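Local coordinates for cutinase-like protein (Cryptococcus sp., PDB 2CZQ) that probably hydrolyses carboxylic ester bonds, as a cutinase-like member of the alpha/beta hydrolase fold, at residues Y9-T14 / S32-A37; Q21-G26 / I43-Y48; P117-G122 / R136-L141. All coordinates share one frame; numbering follows the deposited sequence. Where two conformers were deposited one is given.

Contact 1 of 3, residues Y9-T14 / S32-A37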
ATOM      1  N   TYR A   9     -13.211  -4.951  -8.445  1.00  5.57           N
ATOM      2  CA  TYR A   9     -12.242  -4.560  -7.434  1.00  5.36           C
ATOM      3  C   TYR A   9     -11.727  -3.154  -7.683  1.00  5.23           C
ATOM      4  O   TYR A   9     -11.804  -2.634  -8.797  1.00  5.68           O
ATOM      5  CB  TYR A   9     -11.079  -5.567  -7.366  1.00  5.73           C
ATOM      6  CG  TYR A   9     -10.234  -5.580  -8.613  1.00  5.38           C
ATOM      7  CD1 TYR A   9     -10.561  -6.407  -9.686  1.00  5.87           C
ATOM      8  CD2 TYR A   9      -9.124  -4.748  -8.732  1.00  5.70           C
ATOM      9  CE1 TYR A   9      -9.800  -6.411 -10.843  1.00  5.96           C
ATOM     10  CE2 TYR A   9      -8.353  -4.742  -9.878  1.00  5.81           C
ATOM     11  CZ  TYR A   9      -8.695  -5.570 -10.932  1.00  6.02           C
ATOM     12  OH  TYR A   9      -7.929  -5.536 -12.068  1.00  6.38           O
ATOM     13  N   VAL A  10     -11.196  -2.553  -6.625  1.00  5.13           N
ATOM     14  CA  VAL A  10     -10.627  -1.219  -6.694  1.00  5.07           C
ATOM     15  C   VAL A  10      -9.224  -1.263  -6.105  1.00  4.88           C
ATOM     16  O   VAL A  10      -9.011  -1.807  -5.014  1.00  5.47           O
ATOM     17  CB  VAL A  10     -11.477  -0.184  -5.928  1.00  5.25           C
ATOM     18  CG1 VAL A  10     -10.978   1.224  -6.201  1.00  5.97           C
ATOM     19  CG2 VAL A  10     -12.943  -0.301  -6.303  1.00  6.00           C
ATOM     20  N   LEU A  11      -8.288  -0.686  -6.850  1.00  4.74           N
ATOM     21  CA  LEU A  11      -6.925  -0.470  -6.389  1.00  4.97           C
ATOM     22  C   LEU A  11      -6.882   0.959  -5.873  1.00  4.95           C
ATOM     23  O   LEU A  11      -6.833   1.912  -6.651  1.00  5.39           O
ATOM     24  CB  LEU A  11      -5.932  -0.688  -7.537  1.00  5.28           C
ATOM     25  CG  LEU A  11      -6.082  -2.011  -8.303  1.00  5.50           C
ATOM     26  CD1 LEU A  11      -5.141  -2.060  -9.495  1.00  6.15           C
ATOM     27  CD2 LEU A  11      -5.853  -3.216  -7.396  1.00  5.89           C
ATOM     28  N   ILE A  12      -6.983   1.101  -4.556  1.00  4.82           N
ATOM     29  CA  ILE A  12      -6.967   2.408  -3.922  1.00  4.92           C
ATOM     30  C   ILE A  12      -5.514   2.725  -3.630  1.00  4.81           C
ATOM     31  O   ILE A  12      -4.868   2.008  -2.863  1.00  5.54           O
ATOM     32  CB  ILE A  12      -7.791   2.399  -2.609  1.00  5.10           C
ATOM     33  CG1 ILE A  12      -9.282   2.175  -2.897  1.00  5.69           C
ATOM     34  CG2 ILE A  12      -7.558   3.694  -1.812  1.00  5.76           C
ATOM     35  CD1 ILE A  12     -10.140   1.970  -1.655  1.00  6.54           C
ATOM     36  N   ASN A  13      -5.000   3.783  -4.247  1.00  4.42           N
ATOM     37  CA  ASN A  13      -3.602   4.142  -4.050  1.00  4.60           C
ATOM     38  C   ASN A  13      -3.459   5.556  -3.528  1.00  4.71           C
ATOM     39  O   ASN A  13      -4.109   6.486  -4.023  1.00  4.78           O
ATOM     40  CB  ASN A  13      -2.769   3.913  -5.321  1.00  5.01           C
ATOM     41  CG  ASN A  13      -2.995   4.976  -6.381  1.00  5.13           C
ATOM     42  OD1 ASN A  13      -2.171   5.879  -6.550  1.00  5.48           O
ATOM     43  ND2 ASN A  13      -4.111   4.880  -7.098  1.00  5.98           N
ATOM     44  N   THR A  14      -2.612   5.695  -2.512  1.00  4.41           N
ATOM     45  CA  THR A  14      -2.355   6.970  -1.871  1.00  4.77           C
ATOM     46  C   THR A  14      -0.901   7.349  -2.119  1.00  4.57           C
ATOM     47  O   THR A  14       0.024   6.587  -1.808  1.00  4.80           O
ATOM     48  CB  THR A  14      -2.670   6.885  -0.376  1.00  4.83           C
ATOM     49  OG1 THR A  14      -3.998   6.378  -0.208  1.00  4.82           O
ATOM     50  CG2 THR A  14      -2.702   8.273   0.256  1.00  5.42           C
ATOM     51  N   SER A  32      -1.187  -1.073 -14.149  1.00  5.66           N
ATOM     52  CA  SER A  32      -1.415  -1.424 -15.545  1.00  6.02           C
ATOM     53  C   SER A  32      -1.421  -2.949 -15.720  1.00  5.88           C
ATOM     54  O   SER A  32      -2.223  -3.487 -16.475  1.00  6.45           O
ATOM     55  CB  SER A  32      -0.411  -0.730 -16.471  0.65  6.22           C
ATOM     56  OG  SER A  32       0.862  -1.337 -16.416  0.65  6.31           O
ATOM     57  N   GLN A  33      -0.538  -3.642 -15.008  1.00  5.93           N
ATOM     58  CA  GLN A  33      -0.471  -5.099 -15.087  1.00  5.90           C
ATOM     59  C   GLN A  33      -1.685  -5.770 -14.447  1.00  5.74           C
ATOM     60  O   GLN A  33      -2.245  -6.714 -15.006  1.00  6.08           O
ATOM     61  CB  GLN A  33       0.799  -5.617 -14.421  1.00  6.03           C
ATOM     62  CG  GLN A  33       2.093  -5.186 -15.073  1.00  6.38           C
ATOM     63  CD  GLN A  33       3.264  -5.846 -14.401  1.00  6.21           C
ATOM     64  OE1 GLN A  33       3.709  -6.918 -14.830  1.00  8.12           O
ATOM     65  NE2 GLN A  33       3.742  -5.245 -13.324  1.00  6.01           N
ATOM     66  N   ILE A  34      -2.084  -5.288 -13.274  1.00  5.62           N
ATOM     67  CA  ILE A  34      -3.192  -5.893 -12.537  1.00  5.63           C
ATOM     68  C   ILE A  34      -4.486  -5.737 -13.326  1.00  5.69           C
ATOM     69  O   ILE A  34      -5.220  -6.707 -13.518  1.00  5.73           O
ATOM     70  CB  ILE A  34      -3.343  -5.268 -11.132  1.00  5.56           C
ATOM     71  CG1 ILE A  34      -2.114  -5.535 -10.260  1.00  5.69           C
ATOM     72  CG2 ILE A  34      -4.611  -5.778 -10.444  1.00  6.22           C
ATOM     73  CD1 ILE A  34      -1.906  -4.484  -9.181  1.00  5.62           C
ATOM     74  N   THR A  35      -4.764  -4.515 -13.780  1.00  5.86           N
ATOM     75  CA  THR A  35      -6.010  -4.261 -14.498  1.00  6.35           C
ATOM     76  C   THR A  35      -6.053  -4.952 -15.854  1.00  6.55           C
ATOM     77  O   THR A  35      -7.132  -5.272 -16.336  1.00  7.25           O
ATOM     78  CB  THR A  35      -6.326  -2.760 -14.641  1.00  6.45           C
ATOM     79  OG1 THR A  35      -5.241  -2.078 -15.289  1.00  6.82           O
ATOM     80  CG2 THR A  35      -6.499  -2.102 -13.263  1.00  6.87           C
ATOM     81  N   ALA A  36      -4.892  -5.187 -16.464  1.00  6.47           N
ATOM     82  CA  ALA A  36      -4.840  -5.961 -17.703  1.00  7.19           C
ATOM     83  C   ALA A  36      -5.060  -7.449 -17.448  1.00  7.26           C
ATOM     84  O   ALA A  36      -5.589  -8.157 -18.311  1.00  8.57           O
ATOM     85  CB  ALA A  36      -3.521  -5.737 -18.434  1.00  7.27           C
ATOM     86  N   ALA A  37      -4.665  -7.919 -16.268  1.00  7.11           N
ATOM     87  CA  ALA A  37      -4.778  -9.336 -15.924  1.00  7.19           C
ATOM     88  C   ALA A  37      -6.187  -9.727 -15.487  1.00  7.29           C
ATOM     89  O   ALA A  37      -6.665 -10.816 -15.815  1.00  8.07           O
ATOM     90  CB  ALA A  37      -3.771  -9.702 -14.843  1.00  7.56           C
TER
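Y9 and L11 reach from one face of strand 9-14 to the helix packed on that face, where the CG2 methyl of I34 is the group both of them touch. The Y9 ring meets this methyl obliquely, with CE2 3.9 Å from I34 CG2. L11 reaches the same methyl alongside the ring: its CG sits at the ring edge, in the ring plane, and its CD1 lies 3.9 Å from I34 CG2. The same L11 CD1 also touches the methyl of T35, CD1 to CG2 4.0 Å, and is thus shared by two consecutive helix residues. The Y9 ring owes its direction to a chi1 of 66°, which sets CG between the backbone N and the carbonyl carbon. Its hydroxyl arrives beside the helix backbone, Y9 OH 3.3 Å from T35 CA, but is hydrogen-bonded to the carbonyl O of L38, just past the end of the segment. T35 turns its own hydroxyl back to the carbonyl of N31. No hydrogen bond crosses between the two segments. The axes run antiparallel at 175°, 10.5 Å apart, as expected for the crossover helix of a beta-alpha-beta unit made of strand 9-14, helix 28-37 and strand 41-45. Strands 41-45 and 78-84 flank strand 9-14 in the parallel sheet, whose other face receives V10 and I12 against helix 57-73.

Contact 2 of 3, residues Q21-G26 / I43-Y48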
ATOM      1  N   GLN A  21      -1.837  15.257  -7.726  1.00  5.80           N
ATOM      2  CA  GLN A  21      -3.068  14.505  -7.556  1.00  5.74           C
ATOM      3  C   GLN A  21      -3.307  13.684  -8.823  1.00  5.70           C
ATOM      4  O   GLN A  21      -3.243  14.211  -9.933  1.00  6.66           O
ATOM      5  CB  GLN A  21      -4.234  15.449  -7.282  1.00  5.79           C
ATOM      6  CG  GLN A  21      -5.573  14.746  -7.041  1.00  6.14           C
ATOM      7  CD  GLN A  21      -5.574  13.881  -5.788  1.00  5.83           C
ATOM      8  OE1 GLN A  21      -5.392  14.384  -4.678  1.00  5.68           O
ATOM      9  NE2 GLN A  21      -5.766  12.576  -5.964  1.00  5.95           N
ATOM     10  N   GLY A  22      -3.563  12.393  -8.643  1.00  6.05           N
ATOM     11  CA  GLY A  22      -3.518  11.422  -9.719  1.00  6.52           C
ATOM     12  C   GLY A  22      -2.879  10.163  -9.173  1.00  6.12           C
ATOM     13  O   GLY A  22      -2.543  10.102  -7.986  1.00  6.30           O
ATOM     14  N   GLN A  23      -2.709   9.155 -10.019  1.00  6.17           N
ATOM     15  CA  GLN A  23      -2.100   7.913  -9.568  1.00  5.97           C
ATOM     16  C   GLN A  23      -0.653   8.146  -9.152  1.00  5.78           C
ATOM     17  O   GLN A  23       0.082   8.888  -9.806  1.00  5.77           O
ATOM     18  CB  GLN A  23      -2.174   6.846 -10.658  1.00  6.31           C
ATOM     19  CG  GLN A  23      -1.731   5.481 -10.161  1.00  6.68           C
ATOM     20  CD  GLN A  23      -1.845   4.354 -11.176  1.00  6.91           C
ATOM     21  OE1 GLN A  23      -1.712   3.201 -10.798  1.00  8.49           O
ATOM     22  NE2 GLN A  23      -2.071   4.672 -12.444  1.00  8.56           N
ATOM     23  N   SER A  24      -0.240   7.517  -8.057  1.00  5.62           N
ATOM     24  CA  SER A  24       1.156   7.582  -7.659  1.00  5.51           C
ATOM     25  C   SER A  24       2.037   6.889  -8.689  1.00  5.41           C
ATOM     26  O   SER A  24       1.700   5.807  -9.193  1.00  5.68           O
ATOM     27  CB  SER A  24       1.347   6.903  -6.308  1.00  5.66           C
ATOM     28  OG  SER A  24       2.716   6.882  -5.939  1.00  6.09           O
ATOM     29  N   ALA A  25       3.183   7.496  -8.981  1.00  5.56           N
ATOM     30  CA  ALA A  25       4.194   6.846  -9.800  1.00  5.83           C
ATOM     31  C   ALA A  25       4.605   5.507  -9.194  1.00  5.82           C
ATOM     32  O   ALA A  25       5.044   4.613  -9.916  1.00  6.29           O
ATOM     33  CB  ALA A  25       5.403   7.742  -9.959  1.00  6.45           C
ATOM     34  N   GLY A  26       4.457   5.367  -7.876  1.00  5.68           N
ATOM     35  CA  GLY A  26       4.798   4.129  -7.201  1.00  5.76           C
ATOM     36  C   GLY A  26       4.028   2.904  -7.663  1.00  5.44           C
ATOM     37  O   GLY A  26       4.513   1.791  -7.488  1.00  5.56           O
ATOM     38  N   ILE A  43      -8.832   2.050 -10.715  1.00  5.81           N
ATOM     39  CA  ILE A  43      -7.759   2.623  -9.920  1.00  5.91           C
ATOM     40  C   ILE A  43      -8.282   3.919  -9.311  1.00  5.56           C
ATOM     41  O   ILE A  43      -8.619   4.860 -10.037  1.00  6.41           O
ATOM     42  CB  ILE A  43      -6.524   2.898 -10.810  1.00  6.22           C
ATOM     43  CG1 ILE A  43      -6.001   1.600 -11.441  1.00  6.87           C
ATOM     44  CG2 ILE A  43      -5.432   3.595  -9.997  1.00  6.57           C
ATOM     45  CD1 ILE A  43      -5.066   1.816 -12.614  1.00  7.42           C
ATOM     46  N   TYR A  44      -8.368   3.956  -7.983  1.00  5.24           N
ATOM     47  CA  TYR A  44      -8.840   5.133  -7.270  1.00  5.21           C
ATOM     48  C   TYR A  44      -7.669   5.824  -6.600  1.00  4.97           C
ATOM     49  O   TYR A  44      -6.959   5.209  -5.800  1.00  5.33           O
ATOM     50  CB  TYR A  44      -9.897   4.781  -6.210  1.00  5.41           C
ATOM     51  CG  TYR A  44     -10.350   6.019  -5.478  1.00  5.21           C
ATOM     52  CD1 TYR A  44     -11.175   6.943  -6.110  1.00  6.03           C
ATOM     53  CD2 TYR A  44      -9.908   6.306  -4.186  1.00  5.52           C
ATOM     54  CE1 TYR A  44     -11.568   8.099  -5.477  1.00  6.05           C
ATOM     55  CE2 TYR A  44     -10.297   7.466  -3.538  1.00  5.84           C
ATOM     56  CZ  TYR A  44     -11.134   8.360  -4.193  1.00  5.94           C
ATOM     57  OH  TYR A  44     -11.554   9.523  -3.598  1.00  6.72           O
ATOM     58  N   ASN A  45      -7.491   7.104  -6.913  1.00  4.98           N
ATOM     59  CA  ASN A  45      -6.404   7.899  -6.358  1.00  5.40           C
ATOM     60  C   ASN A  45      -6.899   8.719  -5.180  1.00  5.15           C
ATOM     61  O   ASN A  45      -7.699   9.649  -5.337  1.00  5.76           O
ATOM     62  CB  ASN A  45      -5.813   8.822  -7.420  1.00  6.00           C
ATOM     63  CG  ASN A  45      -5.579   8.118  -8.738  1.00  5.75           C
ATOM     64  OD1 ASN A  45      -5.009   7.026  -8.785  1.00  6.02           O
ATOM     65  ND2 ASN A  45      -6.007   8.750  -9.826  1.00  7.58           N
ATOM     66  N   THR A  46      -6.433   8.371  -3.989  1.00  5.20           N
ATOM     67  CA  THR A  46      -6.860   9.054  -2.779  1.00  5.19           C
ATOM     68  C   THR A  46      -6.700  10.562  -2.915  1.00  4.93           C
ATOM     69  O   THR A  46      -5.655  11.051  -3.358  1.00  5.13           O
ATOM     70  CB  THR A  46      -6.019   8.539  -1.630  1.00  5.14           C
ATOM     71  OG1 THR A  46      -6.255   7.133  -1.515  1.00  5.41           O
ATOM     72  CG2 THR A  46      -6.445   9.149  -0.291  1.00  5.80           C
ATOM     73  N   VAL A  47      -7.740  11.295  -2.531  1.00  5.03           N
ATOM     74  CA  VAL A  47      -7.728  12.745  -2.629  1.00  5.48           C
ATOM     75  C   VAL A  47      -7.291  13.350  -1.302  1.00  5.57           C
ATOM     76  O   VAL A  47      -7.963  13.194  -0.282  1.00  5.94           O
ATOM     77  CB  VAL A  47      -9.101  13.304  -3.046  1.00  5.99           C
ATOM     78  CG1 VAL A  47      -9.057  14.823  -3.110  1.00  6.76           C
ATOM     79  CG2 VAL A  47      -9.523  12.728  -4.389  1.00  6.73           C
ATOM     80  N   TYR A  48      -6.144  14.017  -1.333  1.00  5.46           N
ATOM     81  CA  TYR A  48      -5.628  14.779  -0.202  1.00  5.54           C
ATOM     82  C   TYR A  48      -4.488  15.639  -0.707  1.00  5.47           C
ATOM     83  O   TYR A  48      -4.108  15.547  -1.874  1.00  5.78           O
ATOM     84  CB  TYR A  48      -5.223  13.878   0.979  1.00  5.65           C
ATOM     85  CG  TYR A  48      -3.875  13.185   0.912  1.00  5.11           C
ATOM     86  CD1 TYR A  48      -3.506  12.382  -0.170  1.00  5.55           C
ATOM     87  CD2 TYR A  48      -2.989  13.288   1.987  1.00  5.43           C
ATOM     88  CE1 TYR A  48      -2.263  11.738  -0.189  1.00  5.44           C
ATOM     89  CE2 TYR A  48      -1.760  12.650   1.979  1.00  5.61           C
ATOM     90  CZ  TYR A  48      -1.404  11.880   0.898  1.00  5.55           C
ATOM     91  OH  TYR A  48      -0.183  11.252   0.920  1.00  6.33           O
TER
HETATM   92  O   HOH W   1      -6.856  11.674  -8.637  1.00  8.06           O
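Two direct hydrogen bonds, both made by the side-chain amide of Q21, join the loop 21-26 to the residues that follow strand 41-45. The stronger runs from Q21 NE2 to T46 O, 3.0 Å long and nearly straight at 168°. The carbonyl oxygen lies in the plane of the Q21 amide, whereas the nitrogen stands above the plane of the T46 carbonyl, away from a lone-pair direction. A bend at chi2 (64°) folds the glutamine chain so that both ends of its amide meet the backbone: Q21 OE1 takes a weak bond from Y48 N, 3.4 Å away. A water adds a third link, accepting from Q21 NE2 and, over a longer 3.3 Å, from N45 ND2.

Here a loop meets the end of an edge strand. Strand 41-45 is the outermost strand on its side of the parallel alpha/beta hydrolase sheet, and loop 21-26 lies between strand 9-14 and helix 28-37, within the crossover that leads to it. S24 forms an ST turn, its OG accepting from G26 N, shortly before that helix.

Across the two segments the remaining contacts are packing, with the polar ends bonded to residues outside them. The N45 amide lies against the backbone at G22 and Q23, with N45 CG 3.4 Å from G22 C and N45 OD1 3.1 Å from Q23 CA. This OD1 is hydrogen-bonded to ND2 of N13, a residue whose OD1 accepts from S24 N, and N13 thereby ties both segments to the neighbouring strand. Q23 is extended, CG anti to the backbone N (chi1 -172°), and its amide lies against the branches of I43, Q23 OE1 3.8 Å from I43 CG2, the two side chains crossing at a slant. N31 ND2 of helix 28-37 donates to Q23 OE1.

Contact 3 of 3, residues P117-G122 / R136-L141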
ATOM      1  N   PRO A 117       6.956   5.212   6.049  1.00  4.39           N
ATOM      2  CA  PRO A 117       7.501   5.869   7.245  1.00  4.76           C
ATOM      3  C   PRO A 117       7.170   5.095   8.523  1.00  4.55           C
ATOM      4  O   PRO A 117       7.880   5.233   9.518  1.00  4.93           O
ATOM      5  CB  PRO A 117       6.788   7.224   7.259  1.00  5.38           C
ATOM      6  CG  PRO A 117       6.342   7.449   5.849  1.00  5.37           C
ATOM      7  CD  PRO A 117       5.997   6.083   5.344  1.00  4.73           C
ATOM      8  N   ASP A 118       6.107   4.294   8.483  1.00  4.50           N
ATOM      9  CA  ASP A 118       5.658   3.532   9.646  1.00  4.76           C
ATOM     10  C   ASP A 118       6.188   2.102   9.661  1.00  4.81           C
ATOM     11  O   ASP A 118       5.667   1.251  10.380  1.00  5.18           O
ATOM     12  CB  ASP A 118       4.132   3.509   9.701  1.00  5.04           C
ATOM     13  CG  ASP A 118       3.536   4.876   9.833  1.00  5.35           C
ATOM     14  OD1 ASP A 118       4.276   5.811  10.241  1.00  5.46           O
ATOM     15  OD2 ASP A 118       2.337   5.083   9.552  1.00  6.07           O
ATOM     16  N   HIS A 119       7.221   1.839   8.871  1.00  4.82           N
ATOM     17  CA  HIS A 119       7.825   0.518   8.800  1.00  4.95           C
ATOM     18  C   HIS A 119       8.266   0.073  10.199  1.00  5.01           C
ATOM     19  O   HIS A 119       8.909   0.832  10.922  1.00  5.29           O
ATOM     20  CB  HIS A 119       8.987   0.591   7.813  1.00  5.06           C
ATOM     21  CG  HIS A 119       9.621  -0.721   7.508  1.00  5.33           C
ATOM     22  ND1 HIS A 119       9.375  -1.448   6.363  1.00  7.07           N
ATOM     23  CD2 HIS A 119      10.535  -1.424   8.211  1.00  5.04           C
ATOM     24  CE1 HIS A 119      10.119  -2.544   6.383  1.00  5.20           C
ATOM     25  NE2 HIS A 119      10.828  -2.551   7.494  1.00  7.41           N
ATOM     26  N   LYS A 120       7.901  -1.151  10.572  1.00  5.28           N
ATOM     27  CA  LYS A 120       8.157  -1.652  11.918  1.00  5.74           C
ATOM     28  C   LYS A 120       9.044  -2.881  11.883  1.00  5.50           C
ATOM     29  O   LYS A 120       8.702  -3.881  11.255  1.00  5.54           O
ATOM     30  CB  LYS A 120       6.848  -1.989  12.633  1.00  6.20           C
ATOM     31  CG  LYS A 120       7.067  -2.658  13.991  1.00  8.03           C
ATOM     32  CD  LYS A 120       5.772  -2.971  14.713  1.00 11.00           C
ATOM     33  CE  LYS A 120       5.981  -3.968  15.839  1.00 13.64           C
ATOM     34  NZ  LYS A 120       6.763  -3.383  16.957  1.00 16.04           N
ATOM     35  N   SER A 121      10.165  -2.801  12.593  1.00  5.86           N
ATOM     36  CA  SER A 121      11.137  -3.875  12.625  1.00  6.15           C
ATOM     37  C   SER A 121      10.510  -5.195  13.044  1.00  6.18           C
ATOM     38  O   SER A 121       9.813  -5.270  14.059  1.00  6.92           O
ATOM     39  CB  SER A 121      12.267  -3.513  13.582  1.00  6.60           C
ATOM     40  OG  SER A 121      13.246  -4.534  13.590  1.00  7.47           O
ATOM     41  N   GLY A 122      10.764  -6.229  12.247  1.00  6.08           N
ATOM     42  CA  GLY A 122      10.389  -7.584  12.602  1.00  6.59           C
ATOM     43  C   GLY A 122       9.077  -8.095  12.039  1.00  6.52           C
ATOM     44  O   GLY A 122       8.824  -9.291  12.107  1.00  7.58           O
ATOM     45  N   ARG A 136      13.863  -6.408   6.787  1.00  5.72           N
ATOM     46  CA  ARG A 136      12.801  -6.829   7.686  1.00  5.77           C
ATOM     47  C   ARG A 136      12.933  -6.197   9.068  1.00  5.69           C
ATOM     48  O   ARG A 136      11.932  -5.809   9.673  1.00  6.33           O
ATOM     49  CB  ARG A 136      12.725  -8.348   7.805  1.00  6.21           C
ATOM     50  CG  ARG A 136      11.599  -8.803   8.727  1.00  6.32           C
ATOM     51  CD  ARG A 136      11.086 -10.184   8.453  1.00  6.32           C
ATOM     52  NE  ARG A 136      10.495 -10.283   7.124  1.00  6.37           N
ATOM     53  CZ  ARG A 136      10.052 -11.416   6.594  1.00  6.17           C
ATOM     54  NH1 ARG A 136      10.120 -12.551   7.285  1.00  7.27           N
ATOM     55  NH2 ARG A 136       9.541 -11.416   5.371  1.00  6.72           N
ATOM     56  N   ASN A 137      14.166  -6.093   9.557  1.00  5.87           N
ATOM     57  CA  ASN A 137      14.420  -5.694  10.939  1.00  6.38           C
ATOM     58  C   ASN A 137      14.963  -4.287  11.063  1.00  6.55           C
ATOM     59  O   ASN A 137      15.988  -4.039  11.708  1.00  7.61           O
ATOM     60  CB  ASN A 137      15.314  -6.716  11.623  1.00  6.88           C
ATOM     61  CG  ASN A 137      14.782  -8.108  11.452  1.00  7.49           C
ATOM     62  OD1 ASN A 137      13.631  -8.376  11.798  1.00  8.87           O
ATOM     63  ND2 ASN A 137      15.582  -8.988  10.867  1.00  9.06           N
ATOM     64  N   VAL A 138      14.244  -3.367  10.431  1.00  6.19           N
ATOM     65  CA  VAL A 138      14.541  -1.944  10.499  1.00  6.31           C
ATOM     66  C   VAL A 138      13.246  -1.174  10.725  1.00  5.87           C
ATOM     67  O   VAL A 138      12.156  -1.655  10.402  1.00  5.61           O
ATOM     68  CB  VAL A 138      15.271  -1.427   9.221  1.00  6.76           C
ATOM     69  CG1 VAL A 138      16.543  -2.224   8.959  1.00  7.49           C
ATOM     70  CG2 VAL A 138      14.358  -1.450   7.990  1.00  7.18           C
ATOM     71  N   ASN A 139      13.388   0.022  11.282  1.00  5.89           N
ATOM     72  CA  ASN A 139      12.266   0.900  11.554  1.00  5.94           C
ATOM     73  C   ASN A 139      12.273   2.119  10.658  1.00  5.63           C
ATOM     74  O   ASN A 139      13.336   2.622  10.288  1.00  5.89           O
ATOM     75  CB  ASN A 139      12.329   1.370  13.001  1.00  6.17           C
ATOM     76  CG  ASN A 139      12.007   0.272  13.980  1.00  6.69           C
ATOM     77  OD1 ASN A 139      10.967  -0.376  13.874  1.00  6.90           O
ATOM     78  ND2 ASN A 139      12.901   0.046  14.937  1.00  8.69           N
ATOM     79  N   GLY A 140      11.077   2.606  10.341  1.00  5.33           N
ATOM     80  CA  GLY A 140      10.932   3.843   9.604  1.00  5.36           C
ATOM     81  C   GLY A 140      11.007   5.063  10.503  1.00  5.15           C
ATOM     82  O   GLY A 140      11.063   4.967  11.736  1.00  5.80           O
ATOM     83  N   LEU A 141      11.002   6.229   9.870  1.00  5.24           N
ATOM     84  CA  LEU A 141      11.149   7.496  10.575  1.00  5.40           C
ATOM     85  C   LEU A 141      10.007   7.815  11.530  1.00  5.55           C
ATOM     86  O   LEU A 141      10.210   8.540  12.509  1.00  6.17           O
ATOM     87  CB  LEU A 141      11.271   8.635   9.566  1.00  5.55           C
ATOM     88  CG  LEU A 141      12.566   8.684   8.758  1.00  5.92           C
ATOM     89  CD1 LEU A 141      12.404   9.586   7.558  1.00  6.61           C
ATOM     90  CD2 LEU A 141      13.733   9.157   9.625  1.00  6.71           C
TER
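H119 O, S121 N and G122 N each form one hydrogen bond to segment 136-141. G140 N reaches H119 O at 2.9 Å, tilted 30° from the carbonyl plane. S121 N is taken by a side chain, with N139 OD1 accepting at 2.9 Å in a nearly straight bond; the nitrogen stands above the plane of that amide's carbonyl. G122 N closes the other end on R136 O, the straightest of the three at 174°. N139 CA adds a CA-H...O contact to H119 O, 3.4 Å away. These two loops, one before and one after short strand 126-127 in the chain, both follow strand 108-114 of the alpha/beta hydrolase sheet and run roughly antiparallel without becoming strands themselves.

The H119 ring packs on V138, whose CG2 lies 3.7 Å from H119 NE2. With CG anti to the backbone N (chi1 -173°), the end of the histidine side chain comes close to V138, and its NE2 is hydrogen-bonded to T135 O. Farther out, R136 NE bonds N126 O, K120 O accepts from N126 ND2, and T170 OG1 bonds N139 O.

Contacts 1 and 2 interlock, whereas contact 3 stands apart. The first two alternate along the chain, have centres 11 Å apart and meet where strands 9-14 and 41-45 lie side by side: T14 OG1 is 2.7 Å from T46 OG1, probably a hydrogen bond. Contact 3 lies across the chain's centre, its own centre 26 Å from contact 1 and 24 Å from contact 2. S85, H180 and D165 have the geometry of a Ser-His-Asp triad, consistent with the fold; the side chains of Y48 in contact 2 and P117 in contact 3 both come near them without touching. A bound citrate, probably from the crystallisation liquor, lies about 6 Å from the I43 side chain of contact 2.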